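Local coordinates for uncharacterized protein (Thermoplasma acidophilum, PDB 3M4R) that is of unknown function but binds zinc through a class II aldolase/adducin-type domain, the N-terminal part of a longer protein that is probably an oxidoreductase, at residues 139-153 against 180-192. Numbering follows the deposited sequence.
Sequences ITNTDLPSDQIAKIL and IDGIVLRKHGLLT. With ZN (zinc ion), chain B.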
loop_
_atom_site.group_PDB
_atom_site.type_symbol
_atom_site.label_atom_id
_atom_site.label_comp_id
_atom_site.label_asym_id
_atom_site.label_seq_id
_atom_site.Cartn_x
_atom_site.Cartn_y
_atom_site.Cartn_z
ATOM N N ILE A 139 -8.154 11.023 13.410
ATOM C CA ILE A 139 -9.470 10.449 13.644
ATOM C C ILE A 139 -9.372 9.128 14.382
ATOM O O ILE A 139 -10.206 8.832 15.232
ATOM C CB ILE A 139 -10.333 10.306 12.350
ATOM C CG1 ILE A 139 -11.819 10.372 12.737
ATOM C CG2 ILE A 139 -10.019 9.012 11.615
ATOM C CD1 ILE A 139 -12.777 10.437 11.580
ATOM N N THR A 140 -8.343 8.346 14.089
ATOM C CA THR A 140 -8.190 7.047 14.726
ATOM C C THR A 140 -7.581 7.173 16.121
ATOM O O THR A 140 -7.649 6.234 16.897
ATOM C CB THR A 140 -7.426 6.073 13.849
ATOM O OG1 THR A 140 -6.103 6.562 13.583
ATOM C CG2 THR A 140 -8.182 5.862 12.530
ATOM N N ASN A 141 -7.012 8.334 16.436
ATOM C CA ASN A 141 -6.473 8.594 17.772
ATOM C C ASN A 141 -7.491 9.211 18.740
ATOM O O ASN A 141 -7.139 9.469 19.864
ATOM C CB ASN A 141 -5.216 9.482 17.711
ATOM C CG ASN A 141 -3.962 8.676 17.611
ATOM O OD1 ASN A 141 -3.630 7.924 18.523
ATOM N ND2 ASN A 141 -3.267 8.789 16.488
ATOM N N THR A 142 -8.727 9.446 18.289
ATOM C CA THR A 142 -9.844 9.848 19.149
ATOM C C THR A 142 -10.451 8.600 19.782
ATOM O O THR A 142 -10.111 7.485 19.412
ATOM C CB THR A 142 -11.003 10.529 18.364
ATOM O OG1 THR A 142 -11.683 9.555 17.559
ATOM C CG2 THR A 142 -10.522 11.687 17.483
ATOM N N ASP A 143 -11.393 8.788 20.703
ATOM C CA ASP A 143 -12.051 7.656 21.344
ATOM C C ASP A 143 -13.269 7.191 20.555
ATOM O O ASP A 143 -14.095 6.446 21.065
ATOM C CB ASP A 143 -12.433 8.023 22.786
ATOM C CG ASP A 143 -11.213 8.290 23.654
ATOM O OD1 ASP A 143 -10.171 7.665 23.422
ATOM O OD2 ASP A 143 -11.290 9.123 24.564
ATOM N N LEU A 144 -13.388 7.611 19.301
ATOM C CA LEU A 144 -14.538 7.212 18.510
ATOM C C LEU A 144 -14.497 5.709 18.324
ATOM O O LEU A 144 -13.462 5.166 17.988
ATOM C CB LEU A 144 -14.563 7.920 17.153
ATOM C CG LEU A 144 -15.102 9.356 17.114
ATOM C CD1 LEU A 144 -14.949 9.857 15.678
ATOM C CD2 LEU A 144 -16.570 9.473 17.608
ATOM N N PRO A 145 -15.633 5.028 18.543
ATOM C CA PRO A 145 -15.650 3.593 18.208
ATOM C C PRO A 145 -15.363 3.337 16.709
ATOM O O PRO A 145 -15.639 4.188 15.856
ATOM C CB PRO A 145 -17.067 3.140 18.601
ATOM C CG PRO A 145 -17.847 4.358 18.866
ATOM C CD PRO A 145 -16.912 5.504 19.107
ATOM N N SER A 146 -14.793 2.183 16.401
ATOM C CA SER A 146 -14.349 1.895 15.049
ATOM C C SER A 146 -15.526 1.927 14.067
ATOM O O SER A 146 -15.376 2.405 12.928
ATOM C CB SER A 146 -13.619 0.557 15.020
ATOM O OG SER A 146 -12.346 0.706 15.643
ATOM N N ASP A 147 -16.691 1.448 14.522
ATOM C CA ASP A 147 -17.865 1.410 13.681
ATOM C C ASP A 147 -18.353 2.805 13.334
ATOM O O ASP A 147 -18.864 3.023 12.238
ATOM C CB ASP A 147 -19.007 0.604 14.324
ATOM C CG ASP A 147 -18.762 -0.911 14.294
ATOM O OD1 ASP A 147 -17.698 -1.363 13.829
ATOM O OD2 ASP A 147 -19.652 -1.673 14.741
ATOM N N GLN A 148 -18.228 3.760 14.243
ATOM C CA GLN A 148 -18.609 5.111 13.877
ATOM C C GLN A 148 -17.531 5.728 12.958
ATOM O O GLN A 148 -17.832 6.480 12.032
ATOM C CB GLN A 148 -18.897 5.963 15.111
ATOM C CG GLN A 148 -20.095 5.491 15.929
ATOM C CD GLN A 148 -20.322 6.378 17.107
ATOM O OE1 GLN A 148 -19.460 7.166 17.472
ATOM N NE2 GLN A 148 -21.491 6.284 17.702
ATOM N N ILE A 149 -16.282 5.391 13.185
ATOM C CA ILE A 149 -15.246 5.773 12.212
ATOM C C ILE A 149 -15.555 5.282 10.773
ATOM O O ILE A 149 -15.456 6.057 9.814
ATOM C CB ILE A 149 -13.849 5.359 12.662
ATOM C CG1 ILE A 149 -13.459 6.131 13.949
ATOM C CG2 ILE A 149 -12.839 5.694 11.566
ATOM C CD1 ILE A 149 -12.104 5.723 14.527
ATOM N N ALA A 150 -15.976 4.026 10.640
ATOM C CA ALA A 150 -16.376 3.458 9.349
ATOM C C ALA A 150 -17.575 4.212 8.738
ATOM O O ALA A 150 -17.584 4.490 7.528
ATOM C CB ALA A 150 -16.696 1.969 9.501
ATOM N N LYS A 151 -18.559 4.598 9.554
ATOM C CA LYS A 151 -19.711 5.314 9.013
ATOM C C LYS A 151 -19.265 6.699 8.500
ATOM O O LYS A 151 -19.840 7.214 7.542
ATOM C CB LYS A 151 -20.901 5.413 10.011
ATOM C CG LYS A 151 -21.396 4.041 10.573
ATOM C CD LYS A 151 -22.899 3.933 11.069
ATOM C CE LYS A 151 -23.611 5.211 11.239
ATOM N NZ LYS A 151 -25.047 5.180 11.876
ATOM N N ILE A 152 -18.227 7.275 9.107
ATOM C CA ILE A 152 -17.736 8.595 8.711
ATOM C C ILE A 152 -16.993 8.486 7.379
ATOM O O ILE A 152 -17.194 9.286 6.470
ATOM C CB ILE A 152 -16.767 9.191 9.778
ATOM C CG1 ILE A 152 -17.530 9.523 11.075
ATOM C CG2 ILE A 152 -16.107 10.465 9.270
ATOM C CD1 ILE A 152 -16.652 9.683 12.315
ATOM N N LEU A 153 -16.184 7.448 7.269
ATOM C CA LEU A 153 -15.211 7.316 6.203
ATOM C C LEU A 153 -15.725 6.588 4.957
ATOM O O LEU A 153 -15.151 6.736 3.881
ATOM C CB LEU A 153 -13.972 6.615 6.759
ATOM C CG LEU A 153 -13.216 7.374 7.852
ATOM C CD1 LEU A 153 -11.945 6.635 8.239
ATOM C CD2 LEU A 153 -12.897 8.846 7.488
ATOM N N ILE A 180 -15.065 -3.567 -0.759
ATOM C CA ILE A 180 -14.711 -2.415 0.103
ATOM C C ILE A 180 -13.781 -1.449 -0.620
ATOM O O ILE A 180 -13.137 -1.829 -1.593
ATOM C CB ILE A 180 -14.136 -2.844 1.478
ATOM C CG1 ILE A 180 -12.788 -3.570 1.337
ATOM C CG2 ILE A 180 -15.140 -3.739 2.168
ATOM C CD1 ILE A 180 -12.036 -3.754 2.642
ATOM N N ASP A 181 -13.722 -0.197 -0.169
ATOM C CA ASP A 181 -12.883 0.821 -0.797
ATOM C C ASP A 181 -11.557 1.034 -0.035
ATOM O O ASP A 181 -10.598 1.648 -0.546
ATOM C CB ASP A 181 -13.615 2.148 -0.885
ATOM C CG ASP A 181 -14.843 2.097 -1.822
ATOM O OD1 ASP A 181 -14.776 1.468 -2.895
ATOM O OD2 ASP A 181 -15.867 2.678 -1.473
ATOM N N GLY A 182 -11.474 0.527 1.181
ATOM C CA GLY A 182 -10.296 0.855 1.992
ATOM C C GLY A 182 -10.261 0.074 3.280
ATOM O O GLY A 182 -11.283 -0.438 3.717
ATOM N N ILE A 183 -9.057 -0.044 3.852
ATOM C CA ILE A 183 -8.842 -0.601 5.174
ATOM C C ILE A 183 -8.105 0.451 5.999
ATOM O O ILE A 183 -7.041 0.924 5.600
ATOM C CB ILE A 183 -7.987 -1.853 5.136
ATOM C CG1 ILE A 183 -8.715 -2.969 4.366
ATOM C CG2 ILE A 183 -7.642 -2.283 6.548
ATOM C CD1 ILE A 183 -7.848 -4.294 4.189
ATOM N N VAL A 184 -8.708 0.829 7.122
ATOM C CA VAL A 184 -8.212 1.889 8.000
ATOM C C VAL A 184 -7.463 1.235 9.145
ATOM O O VAL A 184 -7.985 0.341 9.783
ATOM C CB VAL A 184 -9.353 2.714 8.571
ATOM C CG1 VAL A 184 -8.811 3.781 9.567
ATOM C CG2 VAL A 184 -10.120 3.361 7.426
ATOM N N LEU A 185 -6.234 1.672 9.378
ATOM C CA LEU A 185 -5.370 1.049 10.398
ATOM C C LEU A 185 -5.200 2.077 11.504
ATOM O O LEU A 185 -4.468 3.062 11.340
ATOM C CB LEU A 185 -4.015 0.646 9.777
ATOM C CG LEU A 185 -3.992 -0.216 8.491
ATOM C CD1 LEU A 185 -2.525 -0.489 8.006
ATOM C CD2 LEU A 185 -4.762 -1.505 8.667
ATOM N N ARG A 186 -5.909 1.896 12.621
ATOM C CA ARG A 186 -5.874 2.892 13.669
ATOM C C ARG A 186 -4.461 3.123 14.167
ATOM O O ARG A 186 -3.708 2.183 14.357
ATOM C CB ARG A 186 -6.809 2.539 14.831
ATOM C CG ARG A 186 -8.265 2.488 14.391
ATOM C CD ARG A 186 -9.220 2.336 15.578
ATOM N NE ARG A 186 -9.308 3.563 16.353
ATOM C CZ ARG A 186 -10.399 3.984 16.984
ATOM N NH1 ARG A 186 -10.345 5.106 17.668
ATOM N NH2 ARG A 186 -11.540 3.302 16.914
ATOM N N LYS A 187 -4.132 4.399 14.341
ATOM C CA LYS A 187 -2.819 4.862 14.800
ATOM C C LYS A 187 -1.664 4.511 13.880
ATOM O O LYS A 187 -0.516 4.433 14.352
ATOM C CB LYS A 187 -2.519 4.368 16.215
ATOM C CG LYS A 187 -3.624 4.619 17.196
ATOM C CD LYS A 187 -3.123 4.620 18.676
ATOM C CE LYS A 187 -4.293 4.748 19.632
ATOM N NZ LYS A 187 -4.110 3.799 20.763
ATOM N N HIS A 188 -1.978 4.265 12.593
ATOM C CA HIS A 188 -1.001 3.887 11.578
ATOM C C HIS A 188 -1.314 4.610 10.272
ATOM O O HIS A 188 -0.533 5.425 9.835
ATOM C CB HIS A 188 -1.018 2.366 11.360
ATOM C CG HIS A 188 0.027 1.854 10.398
ATOM N ND1 HIS A 188 0.216 0.505 10.176
ATOM C CD2 HIS A 188 0.928 2.493 9.602
ATOM C CE1 HIS A 188 1.153 0.336 9.257
ATOM N NE2 HIS A 188 1.623 1.523 8.909
ATOM N N GLY A 189 -2.434 4.294 9.631
ATOM C CA GLY A 189 -2.750 4.946 8.371
ATOM C C GLY A 189 -3.866 4.259 7.630
ATOM O O GLY A 189 -4.829 3.758 8.234
ATOM N N LEU A 190 -3.719 4.228 6.307
ATOM C CA LEU A 190 -4.766 3.768 5.426
ATOM C C LEU A 190 -4.210 2.900 4.328
ATOM O O LEU A 190 -3.133 3.177 3.786
ATOM C CB LEU A 190 -5.445 4.968 4.799
ATOM C CG LEU A 190 -6.566 4.720 3.774
ATOM C CD1 LEU A 190 -7.806 4.005 4.379
ATOM C CD2 LEU A 190 -7.005 6.102 3.270
ATOM N N LEU A 191 -4.991 1.886 3.960
ATOM C CA LEU A 191 -4.795 1.153 2.748
ATOM C C LEU A 191 -5.978 1.304 1.815
ATOM O O LEU A 191 -7.144 1.113 2.211
ATOM C CB LEU A 191 -4.628 -0.309 3.058
ATOM C CG LEU A 191 -3.328 -0.702 3.764
ATOM C CD1 LEU A 191 -3.603 -1.993 4.515
ATOM C CD2 LEU A 191 -2.169 -0.859 2.722
ATOM N N THR A 192 -5.673 1.646 0.573
ATOM C CA THR A 192 -6.632 1.530 -0.534
ATOM C C THR A 192 -6.047 0.730 -1.686
ATOM O O THR A 192 -4.838 0.478 -1.750
ATOM C CB THR A 192 -7.150 2.886 -0.965
ATOM O OG1 THR A 192 -6.091 3.732 -1.449
ATOM C CG2 THR A 192 -7.944 3.550 0.202
HETATM ZN ZN ZN B . 2.813 1.870 7.392
HETATM O O HOH W 1 4.249 1.890 8.815
#
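The guanidinium of Arg186 fits against the turn between helix 134-140 and helix 146-153, and its edge meets oxygens of Thr140, Leu144 and Ser146. NE and NH1 approach Thr140 O side-on, at 3.2 and 3.0 Å; NE lies on a lone pair, whereas NH1 sits above the carbonyl plane. End-on, NH1 and NH2 share Leu144 O, NH2 being the nearer at 2.9 Å, and NH2 also donates to Ser146 OG, which lies almost exactly in the guanidinium plane. Ile149 CD1 rests over the centre of one face, 3.3 Å above it, so five hydrogen bonds and a methyl group fix the plane's rotation. A bend at chi3 (72°) turns this end toward the loop after the aliphatic part has passed Thr140 CB. A methionine in place of Arg186 would probably leave Thr140 O and Leu144 O without these donors and the interhelix loop freer to move.

Beside this, Lys187 N gives Thr140 OG1 a nearly straight bond (3.0 Å, 174°), and the same hydroxyl is bonded to Ile136 O one helical turn earlier. Thr140 CG2 packs on Val184 CG1, while Leu153 CD1 meets Val184 CG2 at 3.8 Å. Further out, an ST turn at Thr142 shapes the loop: OG1 accepts from Leu144 N and donates to Ile139 O.

Arg186 and Lys187 belong to the tight connection between strands 182-185 and 189-194, where His188 and Gly189 form a classic beta bulge opposite Leu185. From it His188 NE2 binds zinc together with Glu116, His130, His132 and a water, the three-histidine, one-glutamate site of this AraD-like domain.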